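Local structure of botulinum neurotoxin type G (Clostridium botulinum, 3MPP) at residues A[375-380]-A[395-400]; A[400-405]-A[413-418]; A[2-7]-A[201-206]; A[66-71]-A[147-152]. The protein enters nerve cells as a toxin, its receptor-binding domain attaching it to the cell surface before the protease light chain passes into the cytosol. The protein carries 4 engineered substitutions. All blocks are in the same frame, centred on the assembly; numbering follows the deposited sequence.

Contact 1 of 4, residues A[375-380]-A[395-400]; sequences GLFGIG and NYFCIS
Phe377 and Phe397 meet across an antiparallel beta hairpin in the beta-trefoil subdomain at the C-terminal end of the receptor-binding domain. Phe377 CD2 lies 3.7 Å from Phe397 CZ. The ring planes are almost perpendicular, at 89°, and the approach is oblique. Phe397 has its CG turned opposite the backbone N (chi1 -168°), which brings the end of the ring nearer to the other strand. Ile399 joins the same face of the sheet. Its CD1 sits at the edge of the Phe377 ring, 4.1 Å from CE1. The same methyl touches the backbone at Gly375 O, 3.4 Å away.

On the other face, which carries Leu376, Tyr396, Cys398 and Ser400, the contact is leaner. Two of the facing positions are Gly378 and Gly380, which have no side chains. Cys398 SG therefore rests against bare backbone, 3.5 Å from Gly380 N.

Six backbone hydrogen bonds fix this register. They join Leu376 with Ser400, Gly378 with Cys398, and Gly380 with Tyr396, two bonds to each pair. Between them, at the non-hydrogen-bonded pair of Phe377 and Ile399, the CA atoms are only 4.2 Å apart.

Trp420 stands in the next shell. Its ring meets Phe397, and its NE1 donates to Phe377 O. Leu335 packs on both phenylalanines, while Ile252 touches Phe397 and Ile379. At the pair nearest the connecting loop, Tyr396 N donates to Gly380 O over 2.8 Å.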
# COMPACT_ATOMS: atom_id res chain seq x y z
N GLY A 375 0.29 -2.00 27.85
CA GLY A 375 1.20 -1.37 26.91
C GLY A 375 0.90 -1.72 25.46
O GLY A 375 -0.15 -2.29 25.16
N LEU A 376 1.83 -1.37 24.57
CA LEU A 376 1.72 -1.69 23.15
C LEU A 376 2.75 -2.76 22.79
O LEU A 376 3.81 -2.86 23.44
CB LEU A 376 1.97 -0.42 22.30
CG LEU A 376 0.99 0.74 22.51
CD1 LEU A 376 1.32 1.94 21.53
CD2 LEU A 376 -0.42 0.24 22.31
N PHE A 377 2.44 -3.59 21.79
CA PHE A 377 3.42 -4.53 21.24
C PHE A 377 4.56 -3.77 20.58
O PHE A 377 4.35 -2.75 19.91
CB PHE A 377 2.80 -5.44 20.17
CG PHE A 377 1.93 -6.54 20.71
CD1 PHE A 377 1.33 -6.45 21.97
CD2 PHE A 377 1.66 -7.65 19.92
CE1 PHE A 377 0.53 -7.48 22.45
CE2 PHE A 377 0.85 -8.68 20.40
CZ PHE A 377 0.29 -8.60 21.65
N GLY A 378 5.77 -4.29 20.74
CA GLY A 378 6.95 -3.68 20.17
C GLY A 378 8.09 -4.67 20.18
O GLY A 378 7.88 -5.90 20.21
N ILE A 379 9.30 -4.14 20.16
CA ILE A 379 10.51 -4.96 20.21
C ILE A 379 11.40 -4.33 21.27
O ILE A 379 11.66 -3.11 21.25
CB ILE A 379 11.22 -4.99 18.85
CG1 ILE A 379 10.30 -5.58 17.78
CG2 ILE A 379 12.51 -5.84 18.92
CD1 ILE A 379 10.89 -5.56 16.36
N GLY A 380 11.83 -5.14 22.23
CA GLY A 380 12.60 -4.61 23.34
C GLY A 380 13.87 -5.39 23.63
O GLY A 380 13.98 -6.56 23.28
N ASN A 395 16.97 -8.90 21.37
CA ASN A 395 15.77 -8.13 21.10
C ASN A 395 14.59 -9.08 20.93
O ASN A 395 14.66 -10.02 20.16
CB ASN A 395 15.97 -7.25 19.86
CG ASN A 395 17.01 -6.17 20.08
OD1 ASN A 395 17.18 -5.71 21.21
ND2 ASN A 395 17.69 -5.75 19.02
N TYR A 396 13.51 -8.82 21.67
CA TYR A 396 12.36 -9.73 21.70
C TYR A 396 11.06 -9.02 21.37
O TYR A 396 10.89 -7.85 21.71
CB TYR A 396 12.22 -10.37 23.08
CG TYR A 396 13.29 -11.38 23.40
CD1 TYR A 396 13.15 -12.71 23.03
CD2 TYR A 396 14.45 -11.00 24.06
CE1 TYR A 396 14.13 -13.64 23.32
CE2 TYR A 396 15.44 -11.93 24.35
CZ TYR A 396 15.27 -13.25 23.97
OH TYR A 396 16.24 -14.17 24.26
N PHE A 397 10.17 -9.74 20.69
CA PHE A 397 8.76 -9.38 20.53
C PHE A 397 8.20 -9.22 21.94
O PHE A 397 8.19 -10.16 22.72
CB PHE A 397 8.08 -10.56 19.81
CG PHE A 397 6.67 -10.29 19.29
CD1 PHE A 397 6.27 -9.02 18.88
CD2 PHE A 397 5.77 -11.35 19.15
CE1 PHE A 397 4.97 -8.80 18.37
CE2 PHE A 397 4.48 -11.15 18.65
CZ PHE A 397 4.09 -9.88 18.25
N CYS A 398 7.75 -8.01 22.29
CA CYS A 398 7.35 -7.74 23.67
C CYS A 398 6.14 -6.83 23.71
O CYS A 398 5.69 -6.33 22.68
CB CYS A 398 8.51 -7.07 24.43
SG CYS A 398 8.81 -5.37 23.91
N ILE A 399 5.62 -6.62 24.92
CA ILE A 399 4.66 -5.55 25.17
C ILE A 399 5.31 -4.60 26.16
O ILE A 399 5.97 -5.05 27.10
CB ILE A 399 3.30 -6.11 25.69
CG1 ILE A 399 2.28 -4.98 25.88
CG2 ILE A 399 3.50 -6.91 26.98
CD1 ILE A 399 0.82 -5.47 26.03
N SER A 400 5.16 -3.28 25.94
CA SER A 400 5.81 -2.30 26.82
C SER A 400 4.98 -1.05 27.08
O SER A 400 4.33 -0.52 26.18
CB SER A 400 7.17 -1.91 26.23
OG SER A 400 7.82 -0.98 27.06

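Contact 2 of 4, residues A[400-405]-A[413-418]; sequences SQWYLR and KLRLGC
The inferred ganglioside-binding motif, Ser400 to Tyr403, meets Arg415 through Trp402 and Tyr403. The Arg415 chain bends at chi3 (63°) and brings its guanidinium to the backbone carbonyls of Tyr403 and Arg405, at the end of the short 3-10 turn 402-404. NH1 donates to Arg405 O at 2.9 Å. This bond is nearly straight, at 172°. It lies in the guanidinium plane and uses a lone pair of the carbonyl. Tyr403 O takes a different place. It lies over one face of the guanidinium, 3.1 Å from CZ, and makes no hydrogen bond there.

Closer to its own backbone, Arg415 packs CD 3.5 Å from NE1 of the Trp402 indole. The Tyr403 ring is held between two groups. Trp402 CD1 lies over one face, toward the rim. Cys418 CB lies over the opposite face, 3.7 Å from the ring centroid, in a CH-pi contact. Cys418 SG comes in obliquely, 3.5 Å from Tyr403 CD1. Ser400 OG accepts from Trp402 N at 3.0 Å, an ST turn that shapes the start of the motif.

Tyr403 OH accepts from Ile379 N, which ties the turn to strand 373-382. Leu376 of that strand packs on Tyr403 and Leu404. The turn follows strand 394-400 directly, and segment 413-418 leads from the short helix 411-414 toward strand 420-423.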
# COMPACT_ATOMS: atom_id res chain seq x y z
N SER A 400 5.16 -3.28 25.94
CA SER A 400 5.81 -2.30 26.82
C SER A 400 4.98 -1.05 27.08
O SER A 400 4.33 -0.52 26.18
CB SER A 400 7.17 -1.91 26.23
OG SER A 400 7.82 -0.98 27.06
N GLN A 401 4.98 -0.59 28.33
CA GLN A 401 4.39 0.69 28.70
C GLN A 401 5.20 1.88 28.17
O GLN A 401 4.72 3.00 28.18
CB GLN A 401 4.33 0.81 30.23
CG GLN A 401 3.74 -0.39 30.94
CD GLN A 401 2.23 -0.33 31.04
OE1 GLN A 401 1.66 -0.70 32.07
NE2 GLN A 401 1.57 0.12 29.98
N TRP A 402 6.44 1.63 27.73
CA TRP A 402 7.30 2.69 27.19
C TRP A 402 6.64 3.39 26.01
O TRP A 402 6.77 4.60 25.83
CB TRP A 402 8.65 2.09 26.78
CG TRP A 402 9.45 2.89 25.78
CD1 TRP A 402 9.67 2.57 24.47
CD2 TRP A 402 10.14 4.13 26.01
NE1 TRP A 402 10.45 3.53 23.87
CE2 TRP A 402 10.75 4.50 24.80
CE3 TRP A 402 10.31 4.96 27.12
CZ2 TRP A 402 11.52 5.66 24.66
CZ3 TRP A 402 11.07 6.13 26.98
CH2 TRP A 402 11.67 6.45 25.77
N TYR A 403 5.91 2.61 25.22
CA TYR A 403 5.28 3.13 24.00
C TYR A 403 4.06 4.02 24.26
O TYR A 403 3.60 4.72 23.37
CB TYR A 403 4.89 1.98 23.08
CG TYR A 403 6.07 1.16 22.58
CD1 TYR A 403 7.06 1.73 21.78
CD2 TYR A 403 6.17 -0.20 22.88
CE1 TYR A 403 8.13 0.97 21.31
CE2 TYR A 403 7.22 -0.96 22.43
CZ TYR A 403 8.18 -0.38 21.63
OH TYR A 403 9.21 -1.18 21.19
N LEU A 404 3.55 4.00 25.49
CA LEU A 404 2.42 4.85 25.86
C LEU A 404 2.86 6.14 26.54
O LEU A 404 2.04 7.02 26.81
CB LEU A 404 1.45 4.09 26.78
CG LEU A 404 0.74 2.91 26.10
CD1 LEU A 404 -0.34 2.40 26.98
CD2 LEU A 404 0.16 3.36 24.77
N ARG A 405 4.15 6.25 26.85
CA ARG A 405 4.66 7.46 27.50
C ARG A 405 4.57 8.69 26.60
O ARG A 405 4.96 8.66 25.43
CB ARG A 405 6.10 7.26 28.00
CG ARG A 405 6.16 6.19 29.10
CD ARG A 405 7.51 6.14 29.78
NE ARG A 405 7.89 7.40 30.42
CZ ARG A 405 9.01 7.55 31.11
NH1 ARG A 405 9.83 6.51 31.24
NH2 ARG A 405 9.32 8.72 31.67
N LYS A 413 6.61 10.51 16.17
CA LYS A 413 7.37 10.58 14.93
C LYS A 413 8.75 9.94 15.07
O LYS A 413 9.39 9.60 14.08
CB LYS A 413 7.49 12.03 14.46
CG LYS A 413 6.15 12.63 14.05
CD LYS A 413 6.23 14.14 13.87
CE LYS A 413 4.87 14.71 13.50
NZ LYS A 413 3.80 14.19 14.40
N LEU A 414 9.19 9.79 16.31
CA LEU A 414 10.54 9.35 16.65
C LEU A 414 10.61 7.89 17.12
O LEU A 414 11.62 7.22 16.93
CB LEU A 414 11.08 10.21 17.80
CG LEU A 414 11.05 11.73 17.65
CD1 LEU A 414 11.48 12.42 18.94
CD2 LEU A 414 11.94 12.16 16.49
N ARG A 415 9.54 7.44 17.78
CA ARG A 415 9.50 6.12 18.44
C ARG A 415 8.61 5.18 17.62
O ARG A 415 7.39 5.17 17.77
CB ARG A 415 8.97 6.29 19.88
CG ARG A 415 8.76 5.00 20.69
CD ARG A 415 8.01 5.30 22.02
NE ARG A 415 6.66 5.83 21.77
CZ ARG A 415 5.98 6.59 22.62
NH1 ARG A 415 6.50 6.90 23.79
NH2 ARG A 415 4.76 7.03 22.31
N LEU A 416 9.23 4.40 16.74
CA LEU A 416 8.51 3.69 15.69
C LEU A 416 8.43 2.18 15.92
O LEU A 416 7.78 1.48 15.16
CB LEU A 416 9.15 3.97 14.32
CG LEU A 416 9.28 5.45 13.92
CD1 LEU A 416 10.03 5.61 12.58
CD2 LEU A 416 7.90 6.13 13.87
N GLY A 417 9.11 1.69 16.96
CA GLY A 417 9.11 0.26 17.26
C GLY A 417 7.77 -0.40 17.59
O GLY A 417 7.67 -1.63 17.64
N CYS A 418 6.75 0.40 17.87
CA CYS A 418 5.42 -0.15 18.15
C CYS A 418 4.52 -0.04 16.93
O CYS A 418 3.31 -0.22 17.04
CB CYS A 418 4.74 0.58 19.32
SG CYS A 418 4.78 2.40 19.18

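Contact 3 of 4, residues A[2-7]-A[201-206]; sequences NAILSL and FNIFGR
Ile4 and Leu5 both face Ile203, forming a classic beta bulge in the N-terminal receptor-binding subdomain, a lectin-like jelly roll. The bulge comes where the chain turns a corner at Ile4, and its side chains spread in different directions. Leu5 and Ile203 point to the same face of the sheet and cross obliquely, with Leu5 CB 3.8 Å from Ile203 CG1. Ile4 instead reaches past the end of the partner strand. Its CG1 is turned away from the carbonyl carbon (chi1 -76°), and CD1 lands 3.3 Å from Gly205 CA. The Phe204 ring lies obliquely against the backbone of Ala3, its CD1 3.6 Å from Ala3 N. At the other end, Leu5 CD2 meets the edge of the Phe201 ring.

Both bulge amides point to Ile203 O, but each bond is weak. Regular pairing resumes with Ile203 N donating to Leu5 O at 2.7 Å, and Leu7 N donating to Phe201 O. Ile182 packs on Leu5 and Ile203, and Phe184 meets the Phe201 ring edge-to-face, so strand 181-187 backs this face. A water extends the ladder, giving a hydrogen to Leu7 O at 2.9 Å and accepting one from Phe201 N at 3.0 Å.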
# COMPACT_ATOMS: atom_id res chain seq x y z
N ASN A 2 -14.28 20.81 -8.71
CA ASN A 2 -15.16 19.65 -8.74
C ASN A 2 -14.75 18.66 -9.83
O ASN A 2 -14.41 19.06 -10.95
CB ASN A 2 -16.61 20.09 -8.96
CG ASN A 2 -17.62 19.02 -8.60
OD1 ASN A 2 -17.25 17.96 -8.08
ND2 ASN A 2 -18.89 19.28 -8.88
N ALA A 3 -14.78 17.37 -9.51
CA ALA A 3 -14.36 16.34 -10.45
C ALA A 3 -15.17 16.37 -11.75
O ALA A 3 -16.40 16.25 -11.73
CB ALA A 3 -14.45 14.97 -9.81
N ILE A 4 -14.47 16.53 -12.87
CA ILE A 4 -15.05 16.39 -14.20
C ILE A 4 -15.51 14.95 -14.44
O ILE A 4 -16.49 14.71 -15.15
CB ILE A 4 -14.01 16.71 -15.29
CG1 ILE A 4 -13.80 18.22 -15.41
CG2 ILE A 4 -14.44 16.13 -16.62
CD1 ILE A 4 -12.84 18.58 -16.52
N LEU A 5 -14.78 14.00 -13.86
CA LEU A 5 -15.05 12.59 -14.07
C LEU A 5 -14.48 11.82 -12.88
O LEU A 5 -13.38 12.12 -12.41
CB LEU A 5 -14.39 12.12 -15.37
CG LEU A 5 -14.27 10.60 -15.62
CD1 LEU A 5 -15.63 9.97 -15.86
CD2 LEU A 5 -13.35 10.32 -16.79
N SER A 6 -15.24 10.85 -12.38
CA SER A 6 -14.76 10.00 -11.29
C SER A 6 -15.29 8.59 -11.48
O SER A 6 -16.50 8.37 -11.55
CB SER A 6 -15.19 10.55 -9.94
OG SER A 6 -16.59 10.41 -9.74
N LEU A 7 -14.39 7.62 -11.57
CA LEU A 7 -14.80 6.24 -11.76
C LEU A 7 -15.07 5.59 -10.42
O LEU A 7 -14.26 5.64 -9.50
CB LEU A 7 -13.74 5.45 -12.54
CG LEU A 7 -13.47 5.91 -13.98
CD1 LEU A 7 -12.56 4.93 -14.74
CD2 LEU A 7 -14.78 6.09 -14.73
N PHE A 201 -9.96 6.75 -9.69
CA PHE A 201 -9.59 7.61 -10.81
C PHE A 201 -10.51 8.83 -10.89
O PHE A 201 -11.74 8.70 -10.89
CB PHE A 201 -9.57 6.87 -12.15
CG PHE A 201 -9.12 7.74 -13.30
CD1 PHE A 201 -7.79 7.79 -13.67
CD2 PHE A 201 -10.03 8.55 -13.97
CE1 PHE A 201 -7.38 8.61 -14.71
CE2 PHE A 201 -9.63 9.36 -15.01
CZ PHE A 201 -8.30 9.39 -15.38
N ASN A 202 -9.90 10.01 -10.95
CA ASN A 202 -10.61 11.28 -10.97
C ASN A 202 -9.97 12.26 -11.94
O ASN A 202 -8.75 12.35 -12.01
CB ASN A 202 -10.59 11.94 -9.59
CG ASN A 202 -11.44 11.22 -8.58
OD1 ASN A 202 -10.93 10.45 -7.76
ND2 ASN A 202 -12.75 11.46 -8.62
N ILE A 203 -10.81 13.01 -12.64
CA ILE A 203 -10.37 14.12 -13.47
C ILE A 203 -10.89 15.42 -12.88
O ILE A 203 -12.05 15.50 -12.49
CB ILE A 203 -10.96 14.03 -14.88
CG1 ILE A 203 -10.67 12.67 -15.51
CG2 ILE A 203 -10.43 15.17 -15.74
CD1 ILE A 203 -9.40 12.64 -16.29
N PHE A 204 -10.04 16.45 -12.83
CA PHE A 204 -10.48 17.78 -12.40
C PHE A 204 -10.26 18.82 -13.49
O PHE A 204 -9.27 18.77 -14.22
CB PHE A 204 -9.77 18.20 -11.11
CG PHE A 204 -10.11 17.33 -9.93
CD1 PHE A 204 -11.22 17.59 -9.16
CD2 PHE A 204 -9.31 16.24 -9.61
CE1 PHE A 204 -11.54 16.80 -8.08
CE2 PHE A 204 -9.62 15.44 -8.53
CZ PHE A 204 -10.74 15.72 -7.76
N GLY A 205 -11.19 19.76 -13.59
CA GLY A 205 -11.15 20.76 -14.64
C GLY A 205 -10.28 21.96 -14.32
O GLY A 205 -10.33 22.98 -15.00
N ARG A 206 -9.48 21.83 -13.27
CA ARG A 206 -8.59 22.91 -12.86
C ARG A 206 -7.30 22.35 -12.29
O ARG A 206 -7.23 21.17 -11.96
CB ARG A 206 -9.29 23.80 -11.83
CG ARG A 206 -10.51 24.52 -12.38
CD ARG A 206 -11.45 24.99 -11.29
NE ARG A 206 -12.77 25.31 -11.83
CZ ARG A 206 -13.70 24.40 -12.10
NH1 ARG A 206 -13.46 23.12 -11.89
NH2 ARG A 206 -14.88 24.78 -12.59
O HOH W 1 -11.72 4.37 -10.08

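Contact 4 of 4, residues A[66-71]-A[147-152]; sequences NFSINF and TITNDR
Ile69 and Ile148 form the tight part of this antiparallel pair. Two backbone hydrogen bonds join them. Ile69 N donates to Ile148 O at 2.8 Å, and Ile148 N returns the bond to Ile69 O at the same length. Ile148 CD1 lies 4.2 Å from Ile69 CB. That methyl also approaches Phe71 CE2 obliquely. Ile69 places its own CD1 at the edge of the Phe67 ring and its CG2 at the edge of the Phe71 ring. Trp114 packs on both isoleucines.

The other face of the pair carries Ser68, Asn70, Thr147 and Thr149. Ser68 OG touches the Thr149 methyl CG2 at 3.3 Å. The polar partners of Ser68 OG are Arg206 O and Leu208 N, so this buried hydroxyl joins the strand to the chain that follows strand 195-204.

Toward the end at Asn66 and Arg152 the ladder slackens. Asn150 N still donates to Phe67 O at 3.1 Å, but the return bond from Phe67 N to Asn150 O is weak. Beyond it the Asn66 amide stacks flat on the exposed Arg152 guanidinium, their planes 1° apart. Asn66 CG is 3.4 Å from Arg152 NH2. The arginine is poorly ordered, so the stack is probably loose. Asp151 OD1 accepts from Leu153 N and Asn155 N in the turn that follows.

Strand 67-74 is thus flanked by strands 144-150 and 195-204, with Trp114 of the second sheet packed behind it. This is the two-sheet sandwich of a lectin-like jelly roll.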
# COMPACT_ATOMS: atom_id res chain seq x y z
N ASN A 66 -5.69 23.88 -18.26
CA ASN A 66 -5.60 23.72 -16.81
C ASN A 66 -6.46 22.57 -16.29
O ASN A 66 -7.68 22.68 -16.23
CB ASN A 66 -5.99 25.02 -16.10
CG ASN A 66 -4.82 25.95 -15.89
OD1 ASN A 66 -4.01 26.17 -16.80
ND2 ASN A 66 -4.71 26.51 -14.70
N PHE A 67 -5.82 21.47 -15.92
CA PHE A 67 -6.56 20.36 -15.35
C PHE A 67 -5.65 19.48 -14.50
O PHE A 67 -4.43 19.69 -14.46
CB PHE A 67 -7.24 19.53 -16.44
CG PHE A 67 -6.30 18.64 -17.21
CD1 PHE A 67 -5.40 19.16 -18.12
CD2 PHE A 67 -6.33 17.27 -17.02
CE1 PHE A 67 -4.54 18.34 -18.82
CE2 PHE A 67 -5.48 16.44 -17.72
CZ PHE A 67 -4.58 16.98 -18.62
N SER A 68 -6.25 18.51 -13.82
CA SER A 68 -5.51 17.63 -12.93
C SER A 68 -6.02 16.21 -13.07
O SER A 68 -7.21 15.99 -13.28
CB SER A 68 -5.67 18.08 -11.48
OG SER A 68 -5.34 19.45 -11.33
N ILE A 69 -5.10 15.26 -12.96
CA ILE A 69 -5.43 13.84 -12.99
C ILE A 69 -5.02 13.24 -11.66
O ILE A 69 -3.91 13.50 -11.18
CB ILE A 69 -4.64 13.11 -14.09
CG1 ILE A 69 -4.95 13.71 -15.46
CG2 ILE A 69 -4.96 11.62 -14.07
CD1 ILE A 69 -6.41 13.67 -15.82
N ASN A 70 -5.90 12.45 -11.06
CA ASN A 70 -5.63 11.80 -9.78
C ASN A 70 -6.12 10.37 -9.80
O ASN A 70 -7.23 10.08 -10.25
CB ASN A 70 -6.27 12.59 -8.63
CG ASN A 70 -6.25 11.84 -7.28
OD1 ASN A 70 -5.18 11.49 -6.75
ND2 ASN A 70 -7.43 11.63 -6.72
N PHE A 71 -5.27 9.45 -9.35
CA PHE A 71 -5.65 8.06 -9.19
C PHE A 71 -4.57 7.37 -8.37
O PHE A 71 -3.47 7.90 -8.18
CB PHE A 71 -5.81 7.37 -10.55
CG PHE A 71 -4.55 7.31 -11.36
CD1 PHE A 71 -3.72 6.20 -11.30
CD2 PHE A 71 -4.20 8.36 -12.19
CE1 PHE A 71 -2.55 6.14 -12.04
CE2 PHE A 71 -3.04 8.31 -12.93
CZ PHE A 71 -2.21 7.19 -12.85
N THR A 147 -0.94 12.35 -8.37
CA THR A 147 -1.70 13.50 -8.84
C THR A 147 -0.83 14.28 -9.80
O THR A 147 0.30 14.66 -9.47
CB THR A 147 -2.13 14.42 -7.68
OG1 THR A 147 -2.91 13.68 -6.73
CG2 THR A 147 -2.96 15.59 -8.21
N ILE A 148 -1.35 14.49 -11.00
CA ILE A 148 -0.66 15.28 -12.00
C ILE A 148 -1.47 16.54 -12.25
O ILE A 148 -2.66 16.46 -12.54
CB ILE A 148 -0.52 14.53 -13.34
CG1 ILE A 148 0.22 13.20 -13.16
CG2 ILE A 148 0.21 15.39 -14.34
CD1 ILE A 148 -0.70 12.01 -13.00
N THR A 149 -0.82 17.69 -12.14
CA THR A 149 -1.46 18.96 -12.44
C THR A 149 -0.70 19.64 -13.57
O THR A 149 0.50 19.41 -13.75
CB THR A 149 -1.52 19.92 -11.22
OG1 THR A 149 -0.20 20.23 -10.77
CG2 THR A 149 -2.30 19.29 -10.07
N ASN A 150 -1.39 20.48 -14.33
CA ASN A 150 -0.77 21.20 -15.43
C ASN A 150 -1.43 22.55 -15.60
O ASN A 150 -2.65 22.65 -15.54
CB ASN A 150 -0.88 20.39 -16.73
CG ASN A 150 -0.13 21.04 -17.88
OD1 ASN A 150 1.04 21.40 -17.76
ND2 ASN A 150 -0.80 21.17 -19.02
N ASP A 151 -0.63 23.59 -15.81
CA ASP A 151 -1.17 24.93 -15.99
C ASP A 151 -0.71 25.54 -17.31
O ASP A 151 -0.12 24.86 -18.14
CB ASP A 151 -0.81 25.83 -14.80
CG ASP A 151 0.68 26.05 -14.66
OD1 ASP A 151 1.31 26.55 -15.61
OD2 ASP A 151 1.23 25.73 -13.58
N ARG A 152 -0.98 26.84 -17.48
CA ARG A 152 -0.72 27.52 -18.74
C ARG A 152 0.56 28.36 -18.71
O ARG A 152 0.90 29.01 -19.70
CB ARG A 152 -1.91 28.41 -19.11
CG ARG A 152 -2.15 29.56 -18.14
CD ARG A 152 -3.41 30.33 -18.48
NE ARG A 152 -4.61 29.53 -18.27
CZ ARG A 152 -5.29 29.49 -17.13
NH1 ARG A 152 -4.88 30.20 -16.09
NH2 ARG A 152 -6.37 28.73 -17.03

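In the fold
Contacts 1 and 2 belong to the C-terminal trefoil, contacts 3 and 4 to the N-terminal jelly roll. The centres of contacts 1 and 3 are about 45 Å apart. Contacts 1 and 4 are buried strand pairs. Contacts 2 and 3 are only partly buried. In contact 2 an arginine reaching turn carbonyls replaces the strand ladder. Contacts 3 and 4 share one sheet, because strands 195-204 and 67-74 are neighbours in it, and Asn202 N probably bonds to Asn70 O. Contact 1 packs aromatic rings, contact 4 sets isoleucines on one face and serine, threonine and asparagine on the other, and contact 3 breaks its ladder with a bulge. Contact 2 holds all four residues of the inferred ganglioside-binding motif, and contact 1 shares its Ser400.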